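Local coordinates for galacto-N-biose/lacto-N-biose I transporter substrate-binding protein (Bifidobacterium longum, PDB 2Z8F), which binds lacto-N-biose I, galacto-N-biose and the milk sugar lacto-N-tetraose as the solute-binding component of an ABC transporter, presumably handing them on for uptake, at residues His22-Ser27 with Gln321-Ala326; Leu125-Gly130 with Trp310-Val315; Ala250-Pro255 with Gly285-Ser290; Asp317-Gly322 with Glu333-Trp338. All blocks are in the same frame, centred on the assembly; numbering follows the deposited sequence.

Overall arrangement
Contacts 1 to 3 touch the bound glycan and contact 4 lies behind them, where Trp338 packs on Pro255; the four centres are 9 to 14 Å apart. Contact 1 joins the loop after strand 16-22 to the loop after helix 315-320 and so spans most of the chain. Contacts 2 and 3 fall between its ends in sequence; contact 4 overlaps the second segment of contact 1, sharing Gln321 and Gly322. Strands 16-22, 121-126 and 290-294, which lead into or out of contacts 1, 2 and 3, belong to one mixed six-stranded sheet, and all three contacts touch the same galactose. Loops far apart in sequence thus meet around one sugar, consistent with the periplasmic-binding-protein fold.

Contact 1. Residues His22-Ser27 with Gln321-Ala326; sequences HRLPDS and QGLVPA. With GAL (beta-D-galactopyranose), chain C; NAG (2-acetamido-2-deoxy-beta-D-glucopyranose), chain B.
Gln321 meets the loop at Pro25 and Asp26 with both ends of its amide. Its OE1 takes the backbone N-H of Asp26 on a lone pair, in the carbonyl plane, with N to OE1 at 2.9 Å and a nearly straight N-H...O angle of 170°. Its NE2 gives a more bent bond to Asp26 OD1, also 2.9 Å, arriving on the anti side of a carboxylate turned 69° from the amide. Pro25 lies against the same oxygen, with CD 3.1 Å from OE1. A bend at chi2 (-82°) swings the Gln321 amide across to this loop. Deeper in, Leu24 and Leu323 cross at about a right angle, their CD2 methyls 4.0 Å apart. These two methyls also border the galactose: Leu323 CD2 is 3.8 Å from GAL C4, and Leu24 CD2 faces GAL O4. In this solute-binding fold, the loop leaving strand 16-22 thereby forms one wall of the sugar pocket. From that loop Arg23 runs extended from CG to NE and sends NH1 into weak bonds with O3 and O7 of the N-acetylglucosamine. Further out, Glu84 makes a salt bridge with Arg23 NH2. Asp26 OD1 also accepts from Val33 N at the start of helix 33-43, while Gln321 NE2 also hydrogen-bonds Thr31 O. Leu24 N is bonded to His22 ND1 in the imidazole plane, 3.0 Å away.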
# COMPACT_ATOMS: atom_id res chain seq x y z
N HIS A 22 -10.87 2.47 -11.05
CA HIS A 22 -10.01 2.67 -9.89
C HIS A 22 -10.50 1.80 -8.72
O HIS A 22 -11.63 1.25 -8.75
CB HIS A 22 -10.04 4.14 -9.48
CG HIS A 22 -11.37 4.58 -8.94
ND1 HIS A 22 -11.74 4.40 -7.63
CD2 HIS A 22 -12.44 5.14 -9.57
CE1 HIS A 22 -12.98 4.85 -7.46
NE2 HIS A 22 -13.43 5.30 -8.62
N ARG A 23 -9.67 1.70 -7.68
CA ARG A 23 -10.11 1.08 -6.45
C ARG A 23 -9.85 1.98 -5.23
O ARG A 23 -9.45 1.54 -4.15
CB ARG A 23 -9.57 -0.35 -6.30
CG ARG A 23 -8.05 -0.49 -6.54
CD ARG A 23 -7.63 -1.95 -6.34
NE ARG A 23 -6.22 -2.21 -6.63
CZ ARG A 23 -5.23 -2.15 -5.75
NH1 ARG A 23 -5.45 -1.75 -4.50
NH2 ARG A 23 -3.99 -2.49 -6.15
N LEU A 24 -10.14 3.28 -5.40
CA LEU A 24 -10.11 4.20 -4.29
C LEU A 24 -11.36 4.03 -3.44
O LEU A 24 -12.41 3.62 -3.98
CB LEU A 24 -9.94 5.66 -4.78
CG LEU A 24 -8.64 5.88 -5.60
CD1 LEU A 24 -8.54 7.33 -6.09
CD2 LEU A 24 -7.37 5.49 -4.84
N PRO A 25 -11.26 4.32 -2.13
CA PRO A 25 -12.34 3.95 -1.20
C PRO A 25 -13.67 4.68 -1.42
O PRO A 25 -14.72 4.05 -1.25
CB PRO A 25 -11.75 4.23 0.19
CG PRO A 25 -10.60 5.19 -0.04
CD PRO A 25 -10.09 4.91 -1.43
N ASP A 26 -13.65 5.96 -1.77
CA ASP A 26 -14.93 6.68 -1.98
C ASP A 26 -15.85 6.56 -0.74
O ASP A 26 -17.09 6.44 -0.86
CB ASP A 26 -15.65 6.17 -3.25
CG ASP A 26 -15.23 6.90 -4.54
OD1 ASP A 26 -14.58 7.98 -4.48
OD2 ASP A 26 -15.57 6.38 -5.63
N SER A 27 -15.26 6.61 0.44
CA SER A 27 -16.00 6.55 1.72
C SER A 27 -16.67 7.88 2.05
O SER A 27 -16.33 8.91 1.49
CB SER A 27 -15.05 6.24 2.86
OG SER A 27 -14.43 5.00 2.66
N GLN A 321 -8.98 10.99 0.03
CA GLN A 321 -9.14 9.53 -0.14
C GLN A 321 -8.13 8.74 0.70
O GLN A 321 -8.14 7.49 0.70
CB GLN A 321 -8.97 9.16 -1.62
CG GLN A 321 -10.09 9.66 -2.56
CD GLN A 321 -11.34 8.78 -2.59
OE1 GLN A 321 -11.32 7.58 -2.25
NE2 GLN A 321 -12.45 9.37 -3.07
N GLY A 322 -7.29 9.46 1.42
CA GLY A 322 -6.25 8.88 2.26
C GLY A 322 -4.89 8.80 1.58
O GLY A 322 -3.92 8.33 2.20
N LEU A 323 -4.82 9.22 0.31
CA LEU A 323 -3.58 9.05 -0.46
C LEU A 323 -2.49 9.97 0.02
O LEU A 323 -2.73 11.12 0.42
CB LEU A 323 -3.81 9.27 -1.95
CG LEU A 323 -4.92 8.40 -2.54
CD1 LEU A 323 -4.95 8.58 -4.04
CD2 LEU A 323 -4.81 6.91 -2.12
N VAL A 324 -1.26 9.45 -0.03
CA VAL A 324 -0.06 10.26 0.13
C VAL A 324 0.44 10.47 -1.31
O VAL A 324 1.08 9.58 -1.89
CB VAL A 324 1.03 9.57 0.99
CG1 VAL A 324 2.27 10.49 1.16
CG2 VAL A 324 0.45 9.16 2.34
N PRO A 325 0.08 11.60 -1.93
CA PRO A 325 0.31 11.73 -3.38
C PRO A 325 1.75 11.64 -3.84
O PRO A 325 2.65 12.09 -3.12
CB PRO A 325 -0.30 13.10 -3.70
CG PRO A 325 -1.37 13.24 -2.62
CD PRO A 325 -0.69 12.75 -1.40
N ALA A 326 1.93 11.06 -5.02
CA ALA A 326 3.25 11.08 -5.72
C ALA A 326 3.55 12.47 -6.30
O ALA A 326 4.71 12.82 -6.59
CB ALA A 326 3.28 10.01 -6.80
C1 GAL C . -4.47 0.41 -1.28
C2 GAL C . -3.49 0.82 -2.37
C3 GAL C . -3.16 2.30 -2.21
C4 GAL C . -4.45 3.14 -2.19
C5 GAL C . -5.40 2.63 -1.10
C6 GAL C . -6.76 3.34 -1.12
O2 GAL C . -2.30 0.07 -2.21
O3 GAL C . -2.31 2.66 -3.26
O4 GAL C . -5.00 3.03 -3.48
O5 GAL C . -5.65 1.24 -1.29
O6 GAL C . -7.45 3.05 0.08
C1 NAG B . -5.71 -4.16 0.07
C2 NAG B . -5.06 -3.11 -0.83
C3 NAG B . -5.37 -1.66 -0.44
C4 NAG B . -6.89 -1.50 -0.18
C5 NAG B . -7.31 -2.58 0.83
C6 NAG B . -8.77 -2.41 1.27
C7 NAG B . -2.96 -3.52 -1.96
C8 NAG B . -1.48 -3.72 -1.82
N2 NAG B . -3.60 -3.35 -0.81
O3 NAG B . -4.87 -0.95 -1.56
O4 NAG B . -7.13 -0.24 0.38
O5 NAG B . -7.09 -3.84 0.23
O6 NAG B . -9.60 -2.64 0.16
O7 NAG B . -3.47 -3.49 -3.08

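Contact 2. Residues Leu125-Gly130 with Trp310-Val315; sequences LPQDTG and WFNTQV. With GAL (beta-D-galactopyranose), chain C.
Asn312 faces Gln127 and the end of strand 121-126 with both amide atoms. Of the direct hydrogen bonds, the straighter runs from Gln127 NE2 to Asn312 OD1, 2.9 Å at 168°; the acceptor lies in the plane of the Gln127 amide, yet the donor is tilted from the Asn312 carbonyl plane, and the two amides stand 70° apart. Asn312 ND2 turns to the backbone, giving Pro126 O a weak, strongly bent bond of 2.9 Å. A water adds a third link, donating to Gln127 O and to Asn312 O. With CG trans to its backbone N (chi1 -176°) and CD trans to CA, Gln127 reaches past the asparagine to Phe311, where NE2 sits at the ring edge, 3.5 Å from CE2. The same nitrogen also bonds Tyr20 OH, giving it two oxygen partners. Without the Asn312 amide, as with an alanine here, Gln127 NE2 would probably lose one of them and Pro126 O its side-chain donor. On the sugar side, Asp128 OD2 accepts from O3 of the galactose at 2.7 Å. Phe311 to Gln314 form a type I beta turn following helix 301-311. Phe311 packs against helix 33-43, Leu125 lies on Met305 and Leu308 of helix 301-311, and strand 121-126 pairs with strand 290-294 through Leu125 and Val292.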
# COMPACT_ATOMS: atom_id res chain seq x y z
N LEU A 125 1.27 6.78 -14.97
CA LEU A 125 1.79 7.77 -14.05
C LEU A 125 1.57 7.35 -12.61
O LEU A 125 0.54 6.71 -12.30
CB LEU A 125 1.17 9.16 -14.31
CG LEU A 125 1.45 9.82 -15.64
CD1 LEU A 125 0.61 11.08 -15.77
CD2 LEU A 125 2.93 10.16 -15.76
N PRO A 126 2.51 7.70 -11.70
CA PRO A 126 2.37 7.29 -10.32
C PRO A 126 1.28 8.10 -9.64
O PRO A 126 1.07 9.29 -9.99
CB PRO A 126 3.75 7.62 -9.72
CG PRO A 126 4.15 8.88 -10.46
CD PRO A 126 3.74 8.51 -11.90
N GLN A 127 0.63 7.51 -8.64
CA GLN A 127 -0.49 8.20 -7.98
C GLN A 127 -0.23 8.46 -6.50
O GLN A 127 -0.48 9.58 -6.01
CB GLN A 127 -1.81 7.45 -8.21
CG GLN A 127 -3.01 8.19 -7.62
CD GLN A 127 -4.33 7.52 -7.99
OE1 GLN A 127 -4.73 6.53 -7.35
NE2 GLN A 127 -4.98 8.02 -9.05
N ASP A 128 0.26 7.45 -5.77
CA ASP A 128 0.44 7.59 -4.32
C ASP A 128 1.57 6.69 -3.81
O ASP A 128 2.06 5.84 -4.55
CB ASP A 128 -0.86 7.26 -3.56
CG ASP A 128 -1.27 5.79 -3.70
OD1 ASP A 128 -1.32 5.27 -4.84
OD2 ASP A 128 -1.51 5.17 -2.64
N THR A 129 1.98 6.90 -2.56
CA THR A 129 2.92 5.96 -1.94
C THR A 129 2.39 5.42 -0.61
O THR A 129 1.52 6.03 0.04
CB THR A 129 4.31 6.60 -1.75
OG1 THR A 129 4.19 7.67 -0.82
CG2 THR A 129 4.85 7.13 -3.09
N GLY A 130 2.95 4.28 -0.19
CA GLY A 130 2.45 3.58 0.99
C GLY A 130 3.48 3.29 2.07
O GLY A 130 3.68 2.13 2.45
N TRP A 310 -3.60 15.50 -14.85
CA TRP A 310 -4.46 16.41 -14.11
C TRP A 310 -4.99 15.70 -12.84
O TRP A 310 -4.88 16.24 -11.73
CB TRP A 310 -5.63 16.92 -14.98
CG TRP A 310 -6.57 17.84 -14.23
CD1 TRP A 310 -6.45 19.21 -14.07
CD2 TRP A 310 -7.75 17.46 -13.53
NE1 TRP A 310 -7.50 19.69 -13.30
CE2 TRP A 310 -8.31 18.63 -12.96
CE3 TRP A 310 -8.40 16.23 -13.32
CZ2 TRP A 310 -9.50 18.61 -12.20
CZ3 TRP A 310 -9.56 16.21 -12.56
CH2 TRP A 310 -10.10 17.39 -12.02
N PHE A 311 -5.54 14.50 -13.01
CA PHE A 311 -6.17 13.82 -11.88
C PHE A 311 -5.17 13.59 -10.76
O PHE A 311 -5.45 13.85 -9.59
CB PHE A 311 -6.81 12.49 -12.33
CG PHE A 311 -7.61 11.82 -11.25
CD1 PHE A 311 -8.96 12.10 -11.09
CD2 PHE A 311 -7.00 10.89 -10.41
CE1 PHE A 311 -9.69 11.47 -10.09
CE2 PHE A 311 -7.69 10.27 -9.41
CZ PHE A 311 -9.07 10.54 -9.24
N ASN A 312 -3.98 13.12 -11.12
CA ASN A 312 -2.96 12.77 -10.13
C ASN A 312 -2.27 13.97 -9.50
O ASN A 312 -1.43 13.82 -8.61
CB ASN A 312 -1.92 11.83 -10.74
CG ASN A 312 -2.41 10.41 -10.86
OD1 ASN A 312 -3.58 10.11 -10.57
ND2 ASN A 312 -1.51 9.51 -11.27
N THR A 313 -2.61 15.17 -9.98
CA THR A 313 -2.14 16.41 -9.34
C THR A 313 -3.24 17.19 -8.60
O THR A 313 -3.02 18.33 -8.17
CB THR A 313 -1.34 17.34 -10.34
OG1 THR A 313 -2.14 17.66 -11.48
CG2 THR A 313 -0.06 16.66 -10.82
N GLN A 314 -4.41 16.57 -8.41
CA GLN A 314 -5.46 17.18 -7.56
C GLN A 314 -5.19 16.83 -6.10
O GLN A 314 -5.94 16.09 -5.45
CB GLN A 314 -6.88 16.72 -8.01
CG GLN A 314 -7.18 17.08 -9.48
CD GLN A 314 -6.81 18.53 -9.80
OE1 GLN A 314 -7.41 19.46 -9.27
NE2 GLN A 314 -5.79 18.72 -10.62
N VAL A 315 -4.10 17.37 -5.56
CA VAL A 315 -3.57 16.94 -4.29
C VAL A 315 -4.59 16.88 -3.14
O VAL A 315 -4.75 15.82 -2.52
CB VAL A 315 -2.27 17.71 -3.96
CG1 VAL A 315 -1.83 17.51 -2.52
CG2 VAL A 315 -1.19 17.26 -4.95
C1 GAL C . -4.47 0.41 -1.28
C2 GAL C . -3.49 0.82 -2.37
C3 GAL C . -3.16 2.30 -2.21
C4 GAL C . -4.45 3.14 -2.19
C5 GAL C . -5.40 2.63 -1.10
C6 GAL C . -6.76 3.34 -1.12
O2 GAL C . -2.30 0.07 -2.21
O3 GAL C . -2.31 2.66 -3.26
O4 GAL C . -5.00 3.03 -3.48
O5 GAL C . -5.65 1.24 -1.29
O6 GAL C . -7.45 3.05 0.08
O HOH W 1 -0.13 12.10 -7.01

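Contact 3. Residues Ala250-Pro255 with Gly285-Ser290; sequences AAWEAP and GPDGGS. With GAL (beta-D-galactopyranose), chain C; NAG (2-acetamido-2-deoxy-beta-D-glucopyranose), chain B.
Trp252 turns its indole N-H to the backbone of Asp287, NE1 to O at 2.9 Å, and lays one ring face under the galactose. The bond is close to the indole plane, with the donor tilted 21° from the carbonyl plane. A chi1 of 45° places CG between the backbone N and carbonyl carbon of Trp252; this swing sets the ring beneath the sugar, GAL C1 lying 3.7 Å above its plane toward the rim. An aromatic face laid against a sugar ring is characteristic of carbohydrate-binding sites. Ala250 CB presses on the opposite face. With CG trans to its backbone N, Asp287 carries its carboxylate to the rim of the indole, the planes 82° apart, with OD1 3.8 Å from Trp252 CZ2 and OD2 beside the Ala250 methyl. At Gly288, a side chain would run into GAL O2. Gly289 N instead gives that oxygen a hydrogen bond of 3.1 Å, and Ser290 OG lies 2.8 Å from GAL O3. Asp128 OD1 holds Ser290 N, while Arg230 forms a salt bridge with Glu253. The tryptophan lies between strand 246-250 and the helix that follows, facing the loop into strand 290-294; helix 178-187 packs on Asp287, and helix 347-356 on Ala251 and Ala254.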
# COMPACT_ATOMS: atom_id res chain seq x y z
N ALA A 250 -0.25 1.14 7.01
CA ALA A 250 0.15 1.89 5.81
C ALA A 250 -0.39 3.32 5.94
O ALA A 250 -1.47 3.51 6.48
CB ALA A 250 -0.36 1.22 4.53
N ALA A 251 0.36 4.32 5.49
CA ALA A 251 -0.08 5.72 5.66
C ALA A 251 -1.49 5.99 5.07
O ALA A 251 -2.27 6.78 5.65
CB ALA A 251 0.97 6.72 5.08
N TRP A 252 -1.84 5.30 3.98
CA TRP A 252 -3.16 5.51 3.32
C TRP A 252 -4.32 4.96 4.17
O TRP A 252 -5.51 5.21 3.83
CB TRP A 252 -3.21 4.98 1.87
CG TRP A 252 -2.61 3.60 1.70
CD1 TRP A 252 -1.37 3.31 1.19
CD2 TRP A 252 -3.20 2.35 2.06
NE1 TRP A 252 -1.15 1.95 1.22
CE2 TRP A 252 -2.26 1.33 1.75
CE3 TRP A 252 -4.45 1.98 2.64
CZ2 TRP A 252 -2.50 -0.03 1.99
CZ3 TRP A 252 -4.69 0.62 2.88
CH2 TRP A 252 -3.73 -0.37 2.54
N GLU A 253 -4.00 4.25 5.25
CA GLU A 253 -5.04 3.78 6.18
C GLU A 253 -5.72 4.88 7.00
O GLU A 253 -6.75 4.61 7.63
CB GLU A 253 -4.52 2.70 7.15
CG GLU A 253 -4.16 1.39 6.46
CD GLU A 253 -3.80 0.31 7.47
OE1 GLU A 253 -4.59 0.06 8.41
OE2 GLU A 253 -2.69 -0.28 7.34
N ALA A 254 -5.17 6.10 7.03
CA ALA A 254 -5.60 7.04 8.07
C ALA A 254 -7.12 7.24 8.10
O ALA A 254 -7.73 7.02 9.14
CB ALA A 254 -4.84 8.38 7.96
N PRO A 255 -7.72 7.66 6.97
CA PRO A 255 -9.18 7.90 7.06
C PRO A 255 -9.97 6.62 7.23
O PRO A 255 -11.06 6.62 7.84
CB PRO A 255 -9.50 8.54 5.72
CG PRO A 255 -8.43 8.01 4.77
CD PRO A 255 -7.18 7.95 5.62
N GLY A 285 9.19 0.65 4.95
CA GLY A 285 9.07 -0.05 3.71
C GLY A 285 7.69 0.21 3.14
O GLY A 285 6.85 0.76 3.87
N PRO A 286 7.48 -0.16 1.86
CA PRO A 286 6.23 0.08 1.15
C PRO A 286 5.17 -0.97 1.45
O PRO A 286 5.46 -2.17 1.48
CB PRO A 286 6.65 0.01 -0.33
CG PRO A 286 7.79 -1.03 -0.33
CD PRO A 286 8.50 -0.79 0.98
N ASP A 287 3.93 -0.52 1.61
CA ASP A 287 2.80 -1.41 1.72
C ASP A 287 1.78 -0.81 0.74
O ASP A 287 1.24 0.25 0.98
CB ASP A 287 2.27 -1.39 3.16
CG ASP A 287 0.93 -2.14 3.33
OD1 ASP A 287 0.29 -2.55 2.33
OD2 ASP A 287 0.58 -2.35 4.53
N GLY A 288 1.57 -1.46 -0.39
CA GLY A 288 0.78 -0.83 -1.45
C GLY A 288 1.40 0.44 -2.03
O GLY A 288 2.63 0.59 -2.08
N GLY A 289 0.56 1.37 -2.44
CA GLY A 289 1.00 2.47 -3.30
C GLY A 289 0.74 2.05 -4.74
O GLY A 289 1.04 0.89 -5.17
N SER A 290 0.15 2.97 -5.51
CA SER A 290 -0.29 2.62 -6.85
C SER A 290 0.02 3.64 -7.94
O SER A 290 0.17 4.85 -7.68
CB SER A 290 -1.82 2.41 -6.85
OG SER A 290 -2.26 1.54 -5.80
C1 GAL C . -4.47 0.41 -1.28
C2 GAL C . -3.49 0.82 -2.37
C3 GAL C . -3.16 2.30 -2.21
C4 GAL C . -4.45 3.14 -2.19
C5 GAL C . -5.40 2.63 -1.10
C6 GAL C . -6.76 3.34 -1.12
O2 GAL C . -2.30 0.07 -2.21
O3 GAL C . -2.31 2.66 -3.26
O4 GAL C . -5.00 3.03 -3.48
O5 GAL C . -5.65 1.24 -1.29
O6 GAL C . -7.45 3.05 0.08
C1 NAG B . -5.71 -4.16 0.07
C2 NAG B . -5.06 -3.11 -0.83
C3 NAG B . -5.37 -1.66 -0.44
C4 NAG B . -6.89 -1.50 -0.18
C5 NAG B . -7.31 -2.58 0.83
C6 NAG B . -8.77 -2.41 1.27
C7 NAG B . -2.96 -3.52 -1.96
C8 NAG B . -1.48 -3.72 -1.82
N2 NAG B . -3.60 -3.35 -0.81
O3 NAG B . -4.87 -0.95 -1.56
O4 NAG B . -7.13 -0.24 0.38
O5 NAG B . -7.09 -3.84 0.23
O6 NAG B . -9.60 -2.64 0.16
O7 NAG B . -3.47 -3.49 -3.08

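Contact 4. Residues Asp317-Gly322 with Glu333-Trp338; sequences DLVSQG and ETPSEW
Ser320 O and Trp338 NE1 are bridged by a water, which donates to Ser320 O at 2.7 Å and, lying in the indole plane, accepts from Trp338 NE1 at 3.0 Å. Helix 315-320 closes here in a Schellman motif: Gly322, at positive phi, gives its N-H back to Val319 O, Leu323 N probably bonds back to Leu318 O, and any side chain on Gly322 would jam against the preceding carbonyl. Near the end of the helix Ser320 OG bonds Asp317 O at 2.6 Å and also meets Thr31 N. Across from this end, at the start of helix 336-341, Trp338 brings up the benzene part of its indole. CZ2 and CH2 both lie 3.2 Å from Val319 O, and CH2 reaches the CA of Gly322, which sits at the ring edge. A chi1 of -62° sets CG trans to the carbonyl carbon of Trp338, and the ring folds back over its own helix start, Pro335 CD lying 3.4 Å above one face. Replacing Trp338 by an alanine is likely to open a gap beside Gly322 and Val319 and leave the water without its indole donor. Beyond the ring lie Pro255 and Met258 of helix 254-261, and Ile347. Val319 CG1 fills the angle between Pro335 and Trp338, touching CH2 of the indole and lying 3.8 Å from Pro335 CD.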
# COMPACT_ATOMS: atom_id res chain seq x y z
N ASP A 317 -7.79 16.66 -3.08
CA ASP A 317 -8.85 15.67 -3.34
C ASP A 317 -8.31 14.25 -3.15
O ASP A 317 -8.96 13.42 -2.54
CB ASP A 317 -9.45 15.83 -4.73
CG ASP A 317 -10.17 17.17 -4.94
OD1 ASP A 317 -10.55 17.83 -3.96
OD2 ASP A 317 -10.35 17.54 -6.11
N LEU A 318 -7.11 13.99 -3.66
CA LEU A 318 -6.47 12.69 -3.43
C LEU A 318 -6.20 12.44 -1.95
O LEU A 318 -6.40 11.32 -1.44
CB LEU A 318 -5.14 12.63 -4.20
CG LEU A 318 -5.20 12.76 -5.74
CD1 LEU A 318 -3.80 12.93 -6.35
CD2 LEU A 318 -5.90 11.59 -6.38
N VAL A 319 -5.70 13.47 -1.26
CA VAL A 319 -5.46 13.35 0.18
C VAL A 319 -6.74 12.96 0.90
O VAL A 319 -6.71 12.13 1.80
CB VAL A 319 -4.82 14.62 0.80
CG1 VAL A 319 -4.89 14.60 2.33
CG2 VAL A 319 -3.38 14.79 0.29
N SER A 320 -7.88 13.51 0.46
CA SER A 320 -9.15 13.18 1.10
C SER A 320 -9.47 11.67 1.07
O SER A 320 -10.14 11.15 1.98
CB SER A 320 -10.30 14.00 0.47
OG SER A 320 -10.82 13.38 -0.69
N GLN A 321 -8.98 10.99 0.03
CA GLN A 321 -9.14 9.53 -0.14
C GLN A 321 -8.13 8.74 0.70
O GLN A 321 -8.14 7.49 0.70
CB GLN A 321 -8.97 9.16 -1.62
CG GLN A 321 -10.09 9.66 -2.56
CD GLN A 321 -11.34 8.78 -2.59
OE1 GLN A 321 -11.32 7.58 -2.25
NE2 GLN A 321 -12.45 9.37 -3.07
N GLY A 322 -7.29 9.46 1.42
CA GLY A 322 -6.25 8.88 2.26
C GLY A 322 -4.89 8.80 1.58
O GLY A 322 -3.92 8.33 2.20
N GLU A 333 -1.49 18.54 2.58
CA GLU A 333 -1.80 19.09 3.88
C GLU A 333 -2.77 18.18 4.61
O GLU A 333 -3.67 17.60 3.99
CB GLU A 333 -2.40 20.50 3.75
CG GLU A 333 -1.51 21.47 2.99
CD GLU A 333 -1.96 22.91 3.07
OE1 GLU A 333 -3.16 23.17 3.33
OE2 GLU A 333 -1.10 23.79 2.87
N THR A 334 -2.59 18.08 5.93
CA THR A 334 -3.48 17.27 6.75
C THR A 334 -4.86 17.91 6.80
O THR A 334 -4.97 19.07 7.22
CB THR A 334 -2.93 17.14 8.19
OG1 THR A 334 -1.59 16.62 8.16
CG2 THR A 334 -3.80 16.23 9.00
N PRO A 335 -5.92 17.18 6.38
CA PRO A 335 -7.28 17.73 6.55
C PRO A 335 -7.63 18.01 8.01
O PRO A 335 -7.22 17.29 8.91
CB PRO A 335 -8.19 16.63 5.98
CG PRO A 335 -7.31 15.83 5.04
CD PRO A 335 -5.93 15.86 5.71
N SER A 336 -8.40 19.07 8.24
CA SER A 336 -8.79 19.44 9.60
C SER A 336 -9.44 18.29 10.42
O SER A 336 -9.17 18.16 11.62
CB SER A 336 -9.72 20.66 9.56
OG SER A 336 -10.88 20.33 8.80
N GLU A 337 -10.28 17.48 9.78
CA GLU A 337 -10.90 16.32 10.44
C GLU A 337 -9.87 15.29 10.95
O GLU A 337 -10.01 14.72 12.05
CB GLU A 337 -11.90 15.64 9.50
CG GLU A 337 -13.08 16.55 9.06
CD GLU A 337 -12.75 17.50 7.89
OE1 GLU A 337 -11.59 17.53 7.39
OE2 GLU A 337 -13.69 18.22 7.47
N TRP A 338 -8.83 15.06 10.15
CA TRP A 338 -7.77 14.12 10.54
C TRP A 338 -6.94 14.63 11.71
O TRP A 338 -6.66 13.88 12.65
CB TRP A 338 -6.80 13.88 9.39
CG TRP A 338 -7.34 13.26 8.14
CD1 TRP A 338 -8.66 13.12 7.75
CD2 TRP A 338 -6.55 12.73 7.09
NE1 TRP A 338 -8.71 12.53 6.51
CE2 TRP A 338 -7.43 12.26 6.09
CE3 TRP A 338 -5.16 12.59 6.89
CZ2 TRP A 338 -6.97 11.68 4.91
CZ3 TRP A 338 -4.71 12.02 5.72
CH2 TRP A 338 -5.61 11.58 4.74
O HOH W 2 -10.88 11.99 4.44